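Local atomic coordinates of ABC transporter (PDB entry 4G68), a protein that probably serves as the extracellular solute-binding component of an ABC transporter, holding xylose units in the cleft between its lobes. Residues B[42-47]-B[73-78]. Sequence-based numbering, arbitrary orientation.
Sequences TFWNLF and VESVTE. With XYS (alpha-D-xylopyranose), chain E.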
ATOM      1  N   THR B  42      17.314   8.099 -16.764  1.00  7.14           N
ATOM      2  CA  THR B  42      15.861   7.989 -16.759  1.00  7.02           C
ATOM      3  C   THR B  42      15.355   7.470 -15.392  1.00  6.25           C
ATOM      4  O   THR B  42      16.058   6.671 -14.725  1.00  5.34           O
ATOM      5  CB  THR B  42      15.393   6.985 -17.812  1.00  7.22           C
ATOM      6  OG1 THR B  42      16.183   5.775 -17.725  1.00  8.85           O
ATOM      7  CG2 THR B  42      15.529   7.622 -19.236  1.00  8.89           C
ATOM      8  N   PHE B  43      14.182   7.943 -14.995  1.00  5.85           N
ATOM      9  CA  PHE B  43      13.561   7.619 -13.684  1.00  5.62           C
ATOM     10  C   PHE B  43      12.083   7.380 -13.884  1.00  5.66           C
ATOM     11  O   PHE B  43      11.395   8.270 -14.386  1.00  6.04           O
ATOM     12  CB  PHE B  43      13.746   8.795 -12.724  1.00  6.10           C
ATOM     13  CG  PHE B  43      12.946   8.700 -11.438  1.00  5.57           C
ATOM     14  CD1 PHE B  43      12.858   7.492 -10.709  1.00  6.02           C
ATOM     15  CD2 PHE B  43      12.363   9.866 -10.911  1.00  5.74           C
ATOM     16  CE1 PHE B  43      12.177   7.453  -9.487  1.00  5.72           C
ATOM     17  CE2 PHE B  43      11.650   9.839  -9.681  1.00  5.83           C
ATOM     18  CZ  PHE B  43      11.536   8.592  -9.003  1.00  5.78           C
ATOM     19  N   TRP B  44      11.582   6.175 -13.553  1.00  5.09           N
ATOM     20  CA  TRP B  44      10.137   5.920 -13.677  1.00  5.39           C
ATOM     21  C   TRP B  44       9.447   5.868 -12.337  1.00  5.71           C
ATOM     22  O   TRP B  44      10.017   5.313 -11.373  1.00  5.73           O
ATOM     23  CB  TRP B  44       9.794   4.663 -14.399  1.00  5.30           C
ATOM     24  CG  TRP B  44      10.258   4.629 -15.843  1.00  5.57           C
ATOM     25  CD1 TRP B  44      10.831   5.643 -16.599  1.00  5.33           C
ATOM     26  CD2 TRP B  44      10.222   3.454 -16.712  1.00  5.48           C
ATOM     27  NE1 TRP B  44      11.135   5.142 -17.888  1.00  6.29           N
ATOM     28  CE2 TRP B  44      10.751   3.847 -17.977  1.00  5.84           C
ATOM     29  CE3 TRP B  44       9.721   2.170 -16.570  1.00  5.65           C
ATOM     30  CZ2 TRP B  44      10.856   2.941 -19.038  1.00  5.85           C
ATOM     31  CZ3 TRP B  44       9.856   1.252 -17.622  1.00  5.52           C
ATOM     32  CH2 TRP B  44      10.418   1.652 -18.837  1.00  5.95           C
ATOM     33  N   ASN B  45       8.280   6.484 -12.251  1.00  5.15           N
ATOM     34  CA  ASN B  45       7.534   6.435 -10.968  1.00  5.49           C
ATOM     35  C   ASN B  45       6.019   6.503 -11.236  1.00  5.84           C
ATOM     36  O   ASN B  45       5.594   6.772 -12.373  1.00  6.52           O
ATOM     37  CB  ASN B  45       8.006   7.499  -9.938  1.00  5.24           C
ATOM     38  CG  ASN B  45       7.704   8.940 -10.432  1.00  5.55           C
ATOM     39  OD1 ASN B  45       6.584   9.415 -10.321  1.00  5.89           O
ATOM     40  ND2 ASN B  45       8.686   9.569 -11.065  1.00  5.25           N
ATOM     41  N   LEU B  46       5.203   6.353 -10.207  1.00  5.78           N
ATOM     42  CA  LEU B  46       3.787   6.295 -10.392  1.00  6.30           C
ATOM     43  C   LEU B  46       3.042   7.420  -9.768  1.00  6.44           C
ATOM     44  O   LEU B  46       1.805   7.341  -9.571  1.00  6.98           O
ATOM     45  CB  LEU B  46       3.299   4.885  -9.905  1.00  6.43           C
ATOM     46  CG  LEU B  46       3.577   4.502  -8.449  1.00  7.20           C
ATOM     47  CD1 LEU B  46       3.133   5.564  -7.428  1.00  8.06           C
ATOM     48  CD2 LEU B  46       2.698   3.307  -8.102  1.00  7.71           C
ATOM     49  N   PHE B  47       3.755   8.506  -9.377  1.00  6.28           N
ATOM     50  CA  PHE B  47       3.083   9.615  -8.693  1.00  7.38           C
ATOM     51  C   PHE B  47       2.333  10.478  -9.693  1.00  8.46           C
ATOM     52  O   PHE B  47       2.794  11.547 -10.089  1.00  7.05           O
ATOM     53  CB  PHE B  47       4.061  10.427  -7.817  1.00  7.50           C
ATOM     54  CG  PHE B  47       4.503   9.663  -6.584  1.00  7.41           C
ATOM     55  CD1 PHE B  47       3.640   9.453  -5.528  1.00  8.20           C
ATOM     56  CD2 PHE B  47       5.757   8.985  -6.580  1.00  8.23           C
ATOM     57  CE1 PHE B  47       4.022   8.684  -4.423  1.00  8.40           C
ATOM     58  CE2 PHE B  47       6.111   8.178  -5.484  1.00  7.98           C
ATOM     59  CZ  PHE B  47       5.281   8.094  -4.403  1.00  8.77           C
ATOM     60  N   VAL B  73      15.452  12.616 -16.277  1.00  7.81           N
ATOM     61  CA  VAL B  73      14.148  12.793 -16.954  1.00  8.21           C
ATOM     62  C   VAL B  73      13.217  11.683 -16.475  1.00  7.59           C
ATOM     63  O   VAL B  73      13.632  10.520 -16.424  1.00  6.53           O
ATOM     64  CB  VAL B  73      14.299  12.603 -18.435  1.00  9.46           C
ATOM     65  CG1 VAL B  73      12.921  12.576 -19.126  1.00 10.89           C
ATOM     66  CG2 VAL B  73      15.145  13.707 -19.003  1.00 11.99           C
ATOM     67  N   GLU B  74      12.022  12.066 -16.056  1.00  7.18           N
ATOM     68  CA  GLU B  74      11.086  11.080 -15.463  1.00  7.45           C
ATOM     69  C   GLU B  74      10.017  10.750 -16.436  1.00  7.74           C
ATOM     70  O   GLU B  74       9.675  11.536 -17.342  1.00  7.55           O
ATOM     71  CB  GLU B  74      10.536  11.569 -14.082  1.00  8.15           C
ATOM     72  CG  GLU B  74       9.740  12.912 -14.180  1.00  8.05           C
ATOM     73  CD  GLU B  74       8.763  13.208 -13.037  1.00  8.01           C
ATOM     74  OE1 GLU B  74       8.512  12.354 -12.211  1.00  7.64           O
ATOM     75  OE2 GLU B  74       8.205  14.367 -12.973  1.00  8.08           O
ATOM     76  N   SER B  75       9.474   9.533 -16.306  1.00  7.85           N
ATOM     77  CA  SER B  75       8.224   9.168 -17.015  1.00  8.54           C
ATOM     78  C   SER B  75       7.297   8.626 -15.910  1.00  8.08           C
ATOM     79  O   SER B  75       7.684   7.700 -15.182  1.00  7.37           O
ATOM     80  CB  SER B  75       8.529   8.149 -18.105  1.00 10.79           C
ATOM     81  OG  SER B  75       7.352   7.550 -18.625  1.00 16.41           O
ATOM     82  N   VAL B  76       6.078   9.116 -15.896  1.00  7.81           N
ATOM     83  CA  VAL B  76       5.131   8.832 -14.815  1.00  7.75           C
ATOM     84  C   VAL B  76       3.980   8.044 -15.368  1.00  7.37           C
ATOM     85  O   VAL B  76       3.350   8.446 -16.370  1.00  8.37           O
ATOM     86  CB  VAL B  76       4.719  10.090 -14.069  1.00  8.39           C
ATOM     87  CG1 VAL B  76       4.218  11.123 -14.989  1.00 12.05           C
ATOM     88  CG2 VAL B  76       3.699   9.843 -12.954  1.00  7.83           C
ATOM     89  N   THR B  77       3.647   6.966 -14.670  1.00  6.87           N
ATOM     90  CA  THR B  77       2.567   6.026 -15.180  1.00  6.17           C
ATOM     91  C   THR B  77       1.678   5.644 -13.998  1.00  6.64           C
ATOM     92  O   THR B  77       2.190   5.334 -12.906  1.00  6.28           O
ATOM     93  CB  THR B  77       3.186   4.790 -15.780  1.00  5.99           C
ATOM     94  OG1 THR B  77       4.066   5.157 -16.841  1.00  6.56           O
ATOM     95  CG2 THR B  77       2.099   3.731 -16.288  1.00  5.84           C
ATOM     96  N   GLU B  78       0.357   5.745 -14.215  1.00  6.47           N
ATOM     97  CA  GLU B  78      -0.632   5.399 -13.186  1.00  6.73           C
ATOM     98  C   GLU B  78      -0.283   4.026 -12.593  1.00  6.05           C
ATOM     99  O   GLU B  78      -0.004   3.058 -13.308  1.00  5.75           O
ATOM    100  CB  GLU B  78      -2.040   5.395 -13.790  1.00  7.73           C
ATOM    101  CG  GLU B  78      -3.149   4.946 -12.831  1.00 10.42           C
ATOM    102  CD  GLU B  78      -3.366   3.428 -12.688  1.00 12.09           C
ATOM    103  OE1 GLU B  78      -3.240   2.659 -13.755  1.00 13.15           O
ATOM    104  OE2 GLU B  78      -3.824   2.995 -11.546  1.00 10.53           O
TER
HETATM  105  C1  XYS E   1      -0.155   9.683  -6.005  1.00 14.50           C
HETATM  106  C2  XYS E   1      -0.452   8.437  -6.851  1.00 11.94           C
HETATM  107  C3  XYS E   1      -0.752   7.190  -6.020  1.00 10.66           C
HETATM  108  C4  XYS E   1       0.205   7.089  -4.830  1.00 10.73           C
HETATM  109  C5  XYS E   1       0.134   8.362  -3.993  1.00 11.34           C
HETATM  110  O1  XYS E   1      -1.007  10.754  -6.181  1.00 19.24           O
HETATM  111  O2  XYS E   1      -1.405   8.587  -7.820  1.00 14.54           O
HETATM  112  O3  XYS E   1      -0.687   6.123  -6.904  1.00  9.12           O
HETATM  113  O4  XYS E   1       0.090   5.896  -4.116  1.00  9.42           O
HETATM  114  O5  XYS E   1       0.209   9.535  -4.679  1.00 11.79           O
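The side-chain amide of Asn-45 reaches across to Glu-74, its ND2 donating to OE1 over 3.0 Å in a nearly straight bond (170°). The acceptor lies in the amide plane and is met almost along its C-O axis, with the amide and carboxylate planes tilted against each other. CG of Asn-45 sits between its own backbone N and carbonyl carbon (chi1 66°), a setting from which OD1 reaches forward to accept from the backbone N of Phe-47, two residues on, at 3.1 Å and on a lone pair; this is an Asx turn. Both ends of the amide are thus used, which fixes its rotation. With an alanine here both bonds go, which would probably leave the Glu-74 carboxylate without this donor and the turn into Phe-47 freer to move. On the same face as Asn-45, the Phe-43 ring runs alongside Glu-74, ring and carboxylate planes only 9° apart, with CD2 4.0 Å from Glu-74 CB. On the other face of the sheet, Trp-44 brings CD1 to 3.7 Å from Ser-75 CB. The backbones pair in parallel: Phe-43 and Asn-45 each donate to and accept from the neighbouring strand, ending with Thr-77 N to Asn-45 O at 3.0 Å. Where strand 40-45 has ended, Phe-47 O lies 3.5 Å from Val-76 CG2, while the Phe-47 ring meets xylose O5 with its edge, CD1 at 3.5 Å, and carries Leu-46 CD1 over one face. Strands 40-45 and 71-76, joined through helix 52-66, make a beta-alpha-beta unit; that helix covers the face of Phe-43 and Glu-74, and helix 79-91 the face of Trp-44, whose ring has a cation-pi contact with Lys-85; strand 98-102 flanks strand 40-45 on its other edge.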